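Local coordinates for pyridine nucleotide-disulfide oxidoreductase-like protein (Myceliophthora thermophila, PDB 5MQ6), which inserts a single oxygen atom next to the carbonyl of bulky, often polycyclic ketones, using FAD and NADPH, to give esters or lactones, at residues L91-R96 with V547-I552; A98-A103 with V555-E560; F524-F529 with D566-V571. All blocks are in the same frame, centred on the assembly; numbering follows the deposited sequence.

All three contacts lie on the same side of the chain's centre; contacts 1 and 2 both use helix 541-562, and the two segments of contact 3 flank it in the chain. Contacts 1 and 2, their centres about 10 Å apart, follow the same two helices, 88-99 and 541-562, outward from the flavin: the T549 side chain of contact 1 is about 8 Å from the bound FAD, whereas contact 2 lies away from the FAD and NADPH sites. I552 of contact 1 packs on F528 and F529 of contact 3, with I552 CG2 3.5 Å from F528 CB, and E560 of contact 2 reaches the strand start, E560 OE1 lying 2.7 Å from D566 N in a probable hydrogen bond.

Contact 1: L91-R96 with V547-I552; sequences LLYAVR and VGTEHI
Helix 88-99, which follows the first strand of the FAD-binding Rossmann unit, packs here against helix 541-562, with Y93 and R96 on either side of T549. The axes of the two six-residue segments approach to 9.2 Å and cross at -37°, the helices running in broadly the same direction. T549 puts its two branches to different uses. The methyl CG2 lies over one face of the Y93 ring in a CH-pi contact, 4.0 Å from the centroid and displaced toward the rim. Its hydroxyl turns the other way, toward arginine: with chi1 at 64°, OG1 sits between the backbone N and the carbonyl carbon, where it bonds to L545 O one turn back and still meets R96 NH1 at 2.7 Å. That second bond is weak, since its N-H...O angle is only 128°, although OG1 lies near the guanidinium plane. The main hold on R96 is the salt bridge from NH2 to D546.

The loop leading into helix 88-99 has a GxGxxG pattern, consistent with a Rossmann-type turn that sets backbone amides on FAD. L92, a turn beyond G89 of the FAD site, faces the same seam: its CB is 3.7 Å from T549 OG1, while its own CD2 lies over a face of the R96 guanidinium. The R96 chain bends at chi2, which folds the guanidinium back beside L92 and brings NH1 to 3.7 Å from E550 CB. E550 itself sends its carboxylate to R330 in a salt bridge. Further along the seam I552 meets the phenol edge of Y93: I552 CD1 approaches Y93 OH to 3.3 Å, and the other branch, CG2, touches the same ring. The Y93 hydroxyl is hydrogen-bonded to L221 O on strand 218-221, which ties this ring to the neighbouring sheet.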
ATOM      1  N   LEU A  91      -1.260  14.768   0.349  1.00 17.71           N
ATOM      2  CA  LEU A  91      -0.586  15.882   1.012  1.00 18.54           C
ATOM      3  C   LEU A  91       0.710  16.303   0.298  1.00 19.96           C
ATOM      4  O   LEU A  91       0.949  17.494   0.147  1.00 16.68           O
ATOM      5  CB  LEU A  91      -0.315  15.583   2.464  1.00 18.69           C
ATOM      6  CG  LEU A  91      -1.533  15.523   3.390  1.00 19.29           C
ATOM      7  CD1 LEU A  91      -1.071  14.851   4.663  1.00 22.79           C
ATOM      8  CD2 LEU A  91      -2.054  16.937   3.616  1.00 21.44           C
ATOM      9  N   LEU A  92       1.556  15.334  -0.065  1.00 17.88           N
ATOM     10  CA  LEU A  92       2.740  15.644  -0.839  1.00 18.71           C
ATOM     11  C   LEU A  92       2.430  16.351  -2.131  1.00 17.47           C
ATOM     12  O   LEU A  92       3.131  17.312  -2.519  1.00 20.00           O
ATOM     13  CB  LEU A  92       3.509  14.371  -1.132  1.00 20.33           C
ATOM     14  CG  LEU A  92       4.440  14.030  -0.005  1.00 24.00           C
ATOM     15  CD1 LEU A  92       4.938  12.537  -0.193  1.00 26.53           C
ATOM     16  CD2 LEU A  92       5.631  15.051   0.007  1.00 24.60           C
ATOM     17  N   TYR A  93       1.396  15.949  -2.804  1.00 15.43           N
ATOM     18  CA  TYR A  93       1.036  16.684  -4.049  1.00 18.14           C
ATOM     19  C   TYR A  93       0.672  18.139  -3.697  1.00 17.49           C
ATOM     20  O   TYR A  93       1.088  19.105  -4.382  1.00 16.97           O
ATOM     21  CB  TYR A  93      -0.238  16.106  -4.699  1.00 19.85           C
ATOM     22  CG  TYR A  93      -0.195  14.986  -5.726  1.00 21.05           C
ATOM     23  CD1 TYR A  93       0.684  14.970  -6.813  1.00 18.89           C
ATOM     24  CD2 TYR A  93      -1.175  14.011  -5.677  1.00 23.13           C
ATOM     25  CE1 TYR A  93       0.650  13.975  -7.752  1.00 18.56           C
ATOM     26  CE2 TYR A  93      -1.288  13.030  -6.649  1.00 20.18           C
ATOM     27  CZ  TYR A  93      -0.396  13.026  -7.707  1.00 19.89           C
ATOM     28  OH  TYR A  93      -0.603  12.040  -8.612  1.00 23.05           O
ATOM     29  N   ALA A  94      -0.119  18.297  -2.635  1.00 16.45           N
ATOM     30  CA  ALA A  94      -0.595  19.623  -2.263  1.00 17.30           C
ATOM     31  C   ALA A  94       0.555  20.531  -1.845  1.00 19.03           C
ATOM     32  O   ALA A  94       0.689  21.698  -2.342  1.00 16.33           O
ATOM     33  CB  ALA A  94      -1.592  19.538  -1.105  1.00 18.66           C
ATOM     34  N   VAL A  95       1.390  20.013  -0.955  1.00 19.25           N
ATOM     35  CA  VAL A  95       2.572  20.750  -0.563  1.00 21.24           C
ATOM     36  C   VAL A  95       3.475  21.100  -1.786  1.00 20.85           C
ATOM     37  O   VAL A  95       3.934  22.236  -1.928  1.00 23.30           O
ATOM     38  CB  VAL A  95       3.396  19.972   0.482  1.00 21.73           C
ATOM     39  CG1 VAL A  95       4.732  20.676   0.718  1.00 23.73           C
ATOM     40  CG2 VAL A  95       2.665  19.897   1.824  1.00 23.30           C
ATOM     41  N   ARG A  96       3.696  20.159  -2.687  1.00 18.01           N
ATOM     42  CA  ARG A  96       4.558  20.395  -3.797  1.00 19.06           C
ATOM     43  C   ARG A  96       3.963  21.453  -4.741  1.00 16.68           C
ATOM     44  O   ARG A  96       4.687  22.296  -5.263  1.00 18.31           O
ATOM     45  CB  ARG A  96       4.865  19.105  -4.590  1.00 22.78           C
ATOM     46  CG  ARG A  96       6.189  18.421  -4.317  1.00 27.75           C
ATOM     47  CD  ARG A  96       6.247  17.677  -3.033  1.00 27.77           C
ATOM     48  NE  ARG A  96       7.582  17.229  -2.683  1.00 26.71           N
ATOM     49  CZ  ARG A  96       8.137  16.061  -2.982  1.00 25.85           C
ATOM     50  NH1 ARG A  96       7.519  15.110  -3.647  1.00 31.32           N
ATOM     51  NH2 ARG A  96       9.354  15.865  -2.588  1.00 27.36           N
ATOM     52  N   VAL A 547       9.220  10.595  -4.894  1.00 15.90           N
ATOM     53  CA  VAL A 547       9.694  10.612  -6.296  1.00 17.84           C
ATOM     54  C   VAL A 547       8.573  10.956  -7.260  1.00 18.89           C
ATOM     55  O   VAL A 547       8.726  11.847  -8.130  1.00 18.15           O
ATOM     56  CB  VAL A 547      10.425   9.329  -6.691  1.00 18.19           C
ATOM     57  CG1 VAL A 547      10.674   9.262  -8.205  1.00 19.77           C
ATOM     58  CG2 VAL A 547      11.713   9.189  -5.863  1.00 19.78           C
ATOM     59  N   GLY A 548       7.445  10.282  -7.081  1.00 18.57           N
ATOM     60  CA  GLY A 548       6.389  10.400  -8.050  1.00 19.66           C
ATOM     61  C   GLY A 548       5.653  11.748  -7.999  1.00 18.94           C
ATOM     62  O   GLY A 548       5.399  12.326  -9.050  1.00 17.30           O
ATOM     63  N   THR A 549       5.301  12.208  -6.816  1.00 18.64           N
ATOM     64  CA  THR A 549       4.660  13.506  -6.674  1.00 19.31           C
ATOM     65  C   THR A 549       5.549  14.650  -7.186  1.00 20.16           C
ATOM     66  O   THR A 549       5.046  15.532  -7.927  1.00 19.86           O
ATOM     67  CB  THR A 549       4.126  13.804  -5.241  1.00 18.81           C
ATOM     68  OG1 THR A 549       5.188  13.864  -4.344  1.00 17.77           O
ATOM     69  CG2 THR A 549       3.001  12.773  -4.792  1.00 21.09           C
ATOM     70  N   GLU A 550       6.859  14.579  -6.878  1.00 20.54           N
ATOM     71  CA  GLU A 550       7.828  15.548  -7.417  1.00 20.04           C
ATOM     72  C   GLU A 550       7.871  15.539  -8.946  1.00 20.49           C
ATOM     73  O   GLU A 550       7.879  16.606  -9.563  1.00 16.39           O
ATOM     74  CB  GLU A 550       9.225  15.258  -6.975  1.00 23.87           C
ATOM     75  CG  GLU A 550      10.258  16.258  -7.523  1.00 26.26           C
ATOM     76  CD  GLU A 550      11.637  15.949  -7.036  1.00 31.51           C
ATOM     77  OE1 GLU A 550      12.190  14.871  -7.331  1.00 34.72           O
ATOM     78  OE2 GLU A 550      12.199  16.792  -6.355  1.00 31.33           O
ATOM     79  N   HIS A 551       7.933  14.357  -9.572  1.00 16.92           N
ATOM     80  CA  HIS A 551       7.941  14.359 -11.020  1.00 14.58           C
ATOM     81  C   HIS A 551       6.666  14.994 -11.609  1.00 16.04           C
ATOM     82  O   HIS A 551       6.744  15.791 -12.539  1.00 17.30           O
ATOM     83  CB  HIS A 551       8.033  12.902 -11.490  1.00 15.98           C
ATOM     84  CG  HIS A 551       8.151  12.754 -12.949  1.00 15.38           C
ATOM     85  ND1 HIS A 551       9.172  13.337 -13.686  1.00 16.46           N
ATOM     86  CD2 HIS A 551       7.353  12.124 -13.831  1.00 16.48           C
ATOM     87  CE1 HIS A 551       8.994  13.063 -14.966  1.00 17.60           C
ATOM     88  NE2 HIS A 551       7.892  12.335 -15.077  1.00 18.88           N
ATOM     89  N   ILE A 552       5.502  14.563 -11.109  1.00 14.75           N
ATOM     90  CA  ILE A 552       4.227  15.035 -11.630  1.00 13.81           C
ATOM     91  C   ILE A 552       4.176  16.583 -11.519  1.00 14.74           C
ATOM     92  O   ILE A 552       3.846  17.296 -12.482  1.00 14.06           O
ATOM     93  CB  ILE A 552       3.056  14.342 -10.902  1.00 13.38           C
ATOM     94  CG1 ILE A 552       3.026  12.864 -11.338  1.00 14.43           C
ATOM     95  CG2 ILE A 552       1.732  15.032 -11.252  1.00 12.82           C
ATOM     96  CD1 ILE A 552       2.127  11.937 -10.543  1.00 14.53           C
TER

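Contact 2: A98-A103 with V555-E560; sequences AEAGLA and VIKTAE
A100 meets the K557 side chain just where helix 88-99 runs out. Its CB lies 4.0 Å from K557 CD, and its carbonyl O is 3.5 Å from CE, so the aliphatic part of the lysine runs along the end of the helix. K557 gets there by a nearly straight chain, CG anti to the backbone N (chi1 -173°), that bends only at the last torsion; its NZ has a long, weak ion pair with D561. G101 then turns the chain with a positive phi of 76°, closing a Schellman motif with bonds back into the last helical turn, G101 N to A98 O among them.

This C-cap delivers L102 to helix 541-562, and the leucine carries the rest of the contact. Its two methyls divide the helix surface between them. CD1 touches I556 CG2 at 3.9 Å and sits 4.0 Å from K557 N, while CD2 rests against E560 CG, also at 3.9 Å. V553, one turn earlier on the same helix, touches both A100 and L102. With an alanine at L102, both methyls would be gone and a gap would probably open between the Schellman turn and I556, with the methylenes of E560 losing their cover.

The bend of E560 at chi2 (-72°) turns its carboxylate away to Y218 OH and to the amides of D566 and A567. No hydrogen bond crosses between 98-103 and 555-560: even the charged residues contribute methylenes, so what joins these two segments is van der Waals fit.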
ATOM      1  N   ALA A  98       1.925  23.878  -3.885  1.00 17.60           N
ATOM      2  CA  ALA A  98       2.040  25.160  -3.165  1.00 19.77           C
ATOM      3  C   ALA A  98       3.475  25.700  -3.313  1.00 21.56           C
ATOM      4  O   ALA A  98       3.611  26.790  -3.736  1.00 23.12           O
ATOM      5  CB  ALA A  98       1.668  25.014  -1.702  1.00 18.42           C
ATOM      6  N   GLU A  99       4.515  24.896  -3.074  1.00 23.05           N
ATOM      7  CA  GLU A  99       5.931  25.314  -3.171  1.00 24.42           C
ATOM      8  C   GLU A  99       6.356  25.580  -4.624  1.00 24.76           C
ATOM      9  O   GLU A  99       7.246  26.362  -4.884  1.00 28.13           O
ATOM     10  CB  GLU A  99       6.870  24.261  -2.597  1.00 26.18           C
ATOM     11  CG  GLU A  99       6.635  23.978  -1.117  1.00 29.48           C
ATOM     12  CD  GLU A  99       7.116  25.096  -0.227  1.00 36.12           C
ATOM     13  OE1 GLU A  99       8.023  25.850  -0.635  1.00 41.36           O
ATOM     14  OE2 GLU A  99       6.577  25.228   0.873  1.00 31.23           O
ATOM     15  N   ALA A 100       5.712  24.981  -5.578  1.00 20.78           N
ATOM     16  CA  ALA A 100       6.037  25.258  -6.957  1.00 21.80           C
ATOM     17  C   ALA A 100       5.435  26.540  -7.450  1.00 21.71           C
ATOM     18  O   ALA A 100       5.656  26.870  -8.606  1.00 24.06           O
ATOM     19  CB  ALA A 100       5.600  24.100  -7.895  1.00 20.15           C
ATOM     20  N   GLY A 101       4.631  27.204  -6.617  1.00 20.40           N
ATOM     21  CA  GLY A 101       3.894  28.395  -6.999  1.00 20.43           C
ATOM     22  C   GLY A 101       2.668  28.132  -7.876  1.00 19.72           C
ATOM     23  O   GLY A 101       2.224  29.041  -8.532  1.00 17.92           O
ATOM     24  N   LEU A 102       2.129  26.913  -7.917  1.00 17.84           N
ATOM     25  CA  LEU A 102       0.974  26.597  -8.776  1.00 17.31           C
ATOM     26  C   LEU A 102      -0.409  26.729  -8.088  1.00 17.36           C
ATOM     27  O   LEU A 102      -1.416  26.628  -8.729  1.00 16.47           O
ATOM     28  CB  LEU A 102       1.108  25.185  -9.275  1.00 18.54           C
ATOM     29  CG  LEU A 102       2.328  24.936 -10.154  1.00 19.05           C
ATOM     30  CD1 LEU A 102       2.660  23.476 -10.384  1.00 21.62           C
ATOM     31  CD2 LEU A 102       2.063  25.565 -11.463  1.00 20.57           C
ATOM     32  N   ALA A 103      -0.430  26.968  -6.798  1.00 17.73           N
ATOM     33  CA  ALA A 103      -1.685  26.905  -6.028  1.00 24.00           C
ATOM     34  C   ALA A 103      -1.722  28.027  -5.004  1.00 29.58           C
ATOM     35  O   ALA A 103      -1.811  27.801  -3.836  1.00 33.18           O
ATOM     36  CB  ALA A 103      -1.858  25.554  -5.365  1.00 22.09           C
ATOM     37  N   VAL A 555       6.603  18.344 -13.939  1.00 13.63           N
ATOM     38  CA  VAL A 555       6.143  18.313 -15.314  1.00 14.96           C
ATOM     39  C   VAL A 555       5.055  19.362 -15.533  1.00 17.98           C
ATOM     40  O   VAL A 555       5.022  20.099 -16.565  1.00 15.88           O
ATOM     41  CB  VAL A 555       5.612  16.922 -15.638  1.00 15.43           C
ATOM     42  CG1 VAL A 555       4.727  16.910 -16.886  1.00 18.81           C
ATOM     43  CG2 VAL A 555       6.801  15.964 -15.812  1.00 17.36           C
ATOM     44  N   ILE A 556       4.117  19.397 -14.571  1.00 16.01           N
ATOM     45  CA  ILE A 556       3.064  20.399 -14.646  1.00 15.05           C
ATOM     46  C   ILE A 556       3.642  21.850 -14.571  1.00 15.55           C
ATOM     47  O   ILE A 556       3.196  22.778 -15.302  1.00 13.61           O
ATOM     48  CB  ILE A 556       2.022  20.177 -13.497  1.00 14.17           C
ATOM     49  CG1 ILE A 556       1.204  18.892 -13.823  1.00 13.24           C
ATOM     50  CG2 ILE A 556       1.112  21.417 -13.332  1.00 13.20           C
ATOM     51  CD1 ILE A 556       0.392  18.420 -12.598  1.00 17.05           C
ATOM     52  N   LYS A 557       4.571  22.061 -13.639  1.00 16.99           N
ATOM     53  CA  LYS A 557       5.275  23.355 -13.534  1.00 17.20           C
ATOM     54  C   LYS A 557       5.911  23.800 -14.855  1.00 16.04           C
ATOM     55  O   LYS A 557       5.717  24.971 -15.321  1.00 17.46           O
ATOM     56  CB  LYS A 557       6.264  23.331 -12.391  1.00 18.65           C
ATOM     57  CG  LYS A 557       6.884  24.686 -12.121  1.00 23.71           C
ATOM     58  CD  LYS A 557       7.988  24.465 -11.102  1.00 28.90           C
ATOM     59  CE  LYS A 557       8.438  25.754 -10.497  1.00 36.44           C
ATOM     60  NZ  LYS A 557       8.877  26.616 -11.602  1.00 41.30           N
ATOM     61  N   THR A 558       6.591  22.862 -15.483  1.00 15.53           N
ATOM     62  CA  THR A 558       7.197  23.089 -16.764  1.00 17.09           C
ATOM     63  C   THR A 558       6.187  23.486 -17.809  1.00 16.54           C
ATOM     64  O   THR A 558       6.375  24.440 -18.509  1.00 14.87           O
ATOM     65  CB  THR A 558       7.980  21.871 -17.255  1.00 17.00           C
ATOM     66  OG1 THR A 558       8.954  21.558 -16.274  1.00 18.42           O
ATOM     67  CG2 THR A 558       8.729  22.120 -18.552  1.00 19.38           C
ATOM     68  N   ALA A 559       5.145  22.714 -17.934  1.00 17.00           N
ATOM     69  CA  ALA A 559       4.114  22.936 -18.934  1.00 16.74           C
ATOM     70  C   ALA A 559       3.452  24.272 -18.679  1.00 16.96           C
ATOM     71  O   ALA A 559       3.323  25.077 -19.630  1.00 20.38           O
ATOM     72  CB  ALA A 559       3.077  21.772 -18.925  1.00 16.66           C
ATOM     73  N   GLU A 560       3.099  24.561 -17.407  1.00 16.37           N
ATOM     74  CA  GLU A 560       2.433  25.839 -17.061  1.00 17.28           C
ATOM     75  C   GLU A 560       3.380  27.000 -17.440  1.00 19.11           C
ATOM     76  O   GLU A 560       2.941  27.992 -17.970  1.00 17.22           O
ATOM     77  CB  GLU A 560       2.090  25.927 -15.540  1.00 16.97           C
ATOM     78  CG  GLU A 560       0.948  24.972 -15.131  1.00 15.42           C
ATOM     79  CD  GLU A 560      -0.420  25.467 -15.683  1.00 17.64           C
ATOM     80  OE1 GLU A 560      -0.816  26.644 -15.450  1.00 22.35           O
ATOM     81  OE2 GLU A 560      -1.098  24.714 -16.393  1.00 18.91           O
TER

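Contact 3: F524-F529 with D566-V571; sequences FPNLFF and DALVEV
N526, P525 and V569 carry this joint, in which a type II turn, F524 to L527, docks side-on against strand 567-571. N526 holds the third position of the turn with positive phi (60°). Strand 527-529, which follows the turn, runs parallel to 218-221 in the large mixed sheet; strand 567-571 pairs instead with 649-653, so the joint links two sheets.

N526 uses backbone and side chain together. Its N donates to V569 O at 2.9 Å, almost straight at 169°. Chi1 of -72° sets CG anti to the carbonyl carbon and swings the amide along the strand, where OD1 accepts from V569 N at 2.8 Å. Its ND2 in turn donates to A567 O at 2.9 Å, within the carbonyl plane and close to the plane of its own amide. Both polar groups of V569 and the carbonyl two residues earlier are thus taken by one asparagine, whose flat end is held against rotation; ND2 also bonds to R217 O.

P525 packs alongside. Its CB meets L568 CD1 at 3.7 Å, and the ring runs side by side with the extended E570 chain, whose carboxylate continues to G523 N and R499. P525 CA adds a C-H...O contact to V569 O.

V569 presents CG1 to the edge of the F528 ring, at 4.0 Å from CZ, while that ring also packs on I552 and I556 of helix 541-562. Between the two segments, one water accepts from V571 N at 3.0 Å. A second, over a face of the F528 ring, donates to L527 O at 2.7 Å.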
ATOM      1  N   PHE A 524      -6.159  11.216 -21.993  1.00 16.60           N
ATOM      2  CA  PHE A 524      -6.493  11.584 -20.604  1.00 16.65           C
ATOM      3  C   PHE A 524      -5.667  12.740 -20.199  1.00 15.70           C
ATOM      4  O   PHE A 524      -4.892  12.639 -19.264  1.00 15.18           O
ATOM      5  CB  PHE A 524      -6.391  10.372 -19.627  1.00 17.02           C
ATOM      6  CG  PHE A 524      -7.220   9.179 -20.094  1.00 19.13           C
ATOM      7  CD1 PHE A 524      -6.694   8.294 -21.019  1.00 17.81           C
ATOM      8  CD2 PHE A 524      -8.514   9.031 -19.696  1.00 21.03           C
ATOM      9  CE1 PHE A 524      -7.413   7.247 -21.517  1.00 18.19           C
ATOM     10  CE2 PHE A 524      -9.283   7.979 -20.176  1.00 23.45           C
ATOM     11  CZ  PHE A 524      -8.731   7.084 -21.105  1.00 20.42           C
ATOM     12  N   PRO A 525      -5.833  13.883 -20.948  1.00 16.74           N
ATOM     13  CA  PRO A 525      -5.061  15.108 -20.718  1.00 17.91           C
ATOM     14  C   PRO A 525      -5.302  15.644 -19.337  1.00 16.38           C
ATOM     15  O   PRO A 525      -6.399  15.500 -18.819  1.00 15.88           O
ATOM     16  CB  PRO A 525      -5.591  16.088 -21.802  1.00 17.20           C
ATOM     17  CG  PRO A 525      -6.977  15.622 -22.056  1.00 17.93           C
ATOM     18  CD  PRO A 525      -7.005  14.162 -21.807  1.00 16.08           C
ATOM     19  N   ASN A 526      -4.265  16.255 -18.745  1.00 14.18           N
ATOM     20  CA  ASN A 526      -4.373  16.847 -17.443  1.00 14.91           C
ATOM     21  C   ASN A 526      -4.753  15.903 -16.344  1.00 14.24           C
ATOM     22  O   ASN A 526      -5.178  16.340 -15.301  1.00 16.07           O
ATOM     23  CB  ASN A 526      -5.232  18.125 -17.457  1.00 15.00           C
ATOM     24  CG  ASN A 526      -4.521  19.275 -18.131  1.00 16.99           C
ATOM     25  OD1 ASN A 526      -3.474  19.079 -18.765  1.00 19.63           O
ATOM     26  ND2 ASN A 526      -5.085  20.504 -17.998  1.00 16.71           N
ATOM     27  N   LEU A 527      -4.495  14.623 -16.510  1.00 14.93           N
ATOM     28  CA  LEU A 527      -4.723  13.626 -15.428  1.00 16.58           C
ATOM     29  C   LEU A 527      -3.398  13.025 -15.159  1.00 15.72           C
ATOM     30  O   LEU A 527      -2.688  12.626 -16.086  1.00 13.61           O
ATOM     31  CB  LEU A 527      -5.621  12.500 -15.929  1.00 17.80           C
ATOM     32  CG  LEU A 527      -5.826  11.298 -14.994  1.00 18.14           C
ATOM     33  CD1 LEU A 527      -6.549  11.680 -13.686  1.00 18.22           C
ATOM     34  CD2 LEU A 527      -6.535  10.157 -15.720  1.00 17.73           C
ATOM     35  N   PHE A 528      -3.072  12.923 -13.877  1.00 16.66           N
ATOM     36  CA  PHE A 528      -1.889  12.250 -13.422  1.00 14.58           C
ATOM     37  C   PHE A 528      -2.162  11.361 -12.242  1.00 13.70           C
ATOM     38  O   PHE A 528      -3.092  11.617 -11.515  1.00 14.22           O
ATOM     39  CB  PHE A 528      -0.786  13.303 -13.058  1.00 15.10           C
ATOM     40  CG  PHE A 528      -0.314  14.105 -14.243  1.00 13.85           C
ATOM     41  CD1 PHE A 528       0.760  13.644 -15.060  1.00 14.48           C
ATOM     42  CD2 PHE A 528      -0.876  15.312 -14.526  1.00 13.84           C
ATOM     43  CE1 PHE A 528       1.187  14.426 -16.116  1.00 16.44           C
ATOM     44  CE2 PHE A 528      -0.462  16.078 -15.635  1.00 13.21           C
ATOM     45  CZ  PHE A 528       0.589  15.665 -16.371  1.00 15.14           C
ATOM     46  N   PHE A 529      -1.320  10.357 -12.036  1.00 14.61           N
ATOM     47  CA  PHE A 529      -1.531   9.401 -10.979  1.00 15.15           C
ATOM     48  C   PHE A 529      -0.215   8.962 -10.454  1.00 14.76           C
ATOM     49  O   PHE A 529       0.747   8.901 -11.186  1.00 13.53           O
ATOM     50  CB  PHE A 529      -2.439   8.227 -11.415  1.00 15.73           C
ATOM     51  CG  PHE A 529      -2.267   7.785 -12.875  1.00 17.12           C
ATOM     52  CD1 PHE A 529      -1.315   6.843 -13.224  1.00 17.81           C
ATOM     53  CD2 PHE A 529      -3.077   8.283 -13.922  1.00 20.26           C
ATOM     54  CE1 PHE A 529      -1.153   6.402 -14.553  1.00 18.21           C
ATOM     55  CE2 PHE A 529      -2.870   7.853 -15.254  1.00 18.91           C
ATOM     56  CZ  PHE A 529      -1.906   6.933 -15.571  1.00 15.61           C
ATOM     57  N   ASP A 566      -1.985  27.885 -17.518  1.00 19.27           N
ATOM     58  CA  ASP A 566      -3.155  27.225 -18.061  1.00 18.83           C
ATOM     59  C   ASP A 566      -2.862  26.334 -19.214  1.00 17.42           C
ATOM     60  O   ASP A 566      -3.346  26.520 -20.342  1.00 13.75           O
ATOM     61  CB  ASP A 566      -4.323  28.212 -18.314  1.00 17.51           C
ATOM     62  CG  ASP A 566      -5.687  27.528 -18.317  1.00 21.11           C
ATOM     63  OD1 ASP A 566      -5.858  26.304 -18.046  1.00 17.64           O
ATOM     64  OD2 ASP A 566      -6.642  28.281 -18.620  1.00 21.36           O
ATOM     65  N   ALA A 567      -2.156  25.259 -18.875  1.00 18.02           N
ATOM     66  CA  ALA A 567      -1.779  24.217 -19.850  1.00 15.93           C
ATOM     67  C   ALA A 567      -2.705  23.082 -19.987  1.00 16.58           C
ATOM     68  O   ALA A 567      -3.395  22.626 -19.008  1.00 16.67           O
ATOM     69  CB  ALA A 567      -0.354  23.726 -19.556  1.00 15.53           C
ATOM     70  N   LEU A 568      -2.660  22.554 -21.205  1.00 16.38           N
ATOM     71  CA  LEU A 568      -3.222  21.290 -21.503  1.00 18.81           C
ATOM     72  C   LEU A 568      -2.060  20.378 -21.837  1.00 18.94           C
ATOM     73  O   LEU A 568      -1.402  20.612 -22.837  1.00 19.75           O
ATOM     74  CB  LEU A 568      -4.197  21.450 -22.672  1.00 20.30           C
ATOM     75  CG  LEU A 568      -4.941  20.178 -23.055  1.00 22.92           C
ATOM     76  CD1 LEU A 568      -5.876  19.745 -21.923  1.00 24.93           C
ATOM     77  CD2 LEU A 568      -5.697  20.364 -24.346  1.00 24.17           C
ATOM     78  N   VAL A 569      -1.893  19.294 -21.065  1.00 16.40           N
ATOM     79  CA  VAL A 569      -0.747  18.458 -21.111  1.00 18.03           C
ATOM     80  C   VAL A 569      -1.181  17.050 -21.304  1.00 20.70           C
ATOM     81  O   VAL A 569      -1.889  16.506 -20.441  1.00 19.23           O
ATOM     82  CB  VAL A 569      -0.034  18.467 -19.731  1.00 21.11           C
ATOM     83  CG1 VAL A 569       1.229  17.639 -19.818  1.00 23.50           C
ATOM     84  CG2 VAL A 569       0.316  19.856 -19.347  1.00 19.59           C
ATOM     85  N   GLU A 570      -0.700  16.402 -22.370  1.00 21.54           N
ATOM     86  CA  GLU A 570      -1.208  15.066 -22.743  1.00 19.37           C
ATOM     87  C   GLU A 570      -0.105  14.267 -23.352  1.00 18.99           C
ATOM     88  O   GLU A 570       0.497  14.706 -24.328  1.00 17.28           O
ATOM     89  CB  GLU A 570      -2.337  15.145 -23.789  1.00 19.05           C
ATOM     90  CG  GLU A 570      -3.046  13.816 -23.906  1.00 18.92           C
ATOM     91  CD  GLU A 570      -4.247  13.796 -24.824  1.00 20.94           C
ATOM     92  OE1 GLU A 570      -4.645  14.843 -25.318  1.00 20.74           O
ATOM     93  OE2 GLU A 570      -4.786  12.716 -25.049  1.00 22.98           O
ATOM     94  N   VAL A 571       0.222  13.136 -22.747  1.00 18.72           N
ATOM     95  CA  VAL A 571       1.246  12.260 -23.359  1.00 17.64           C
ATOM     96  C   VAL A 571       0.746  11.737 -24.756  1.00 16.88           C
ATOM     97  O   VAL A 571      -0.469  11.439 -24.946  1.00 14.36           O
ATOM     98  CB  VAL A 571       1.647  11.082 -22.483  1.00 17.53           C
ATOM     99  CG1 VAL A 571       0.524  10.089 -22.242  1.00 17.27           C
ATOM    100  CG2 VAL A 571       2.867  10.330 -23.073  1.00 18.48           C
TER
HETATM  101  O   HOH W   1      -1.767  12.428 -20.685  1.00 17.83           O
HETATM  102  O   HOH W   2      -1.704  13.902 -18.290  1.00 15.46           O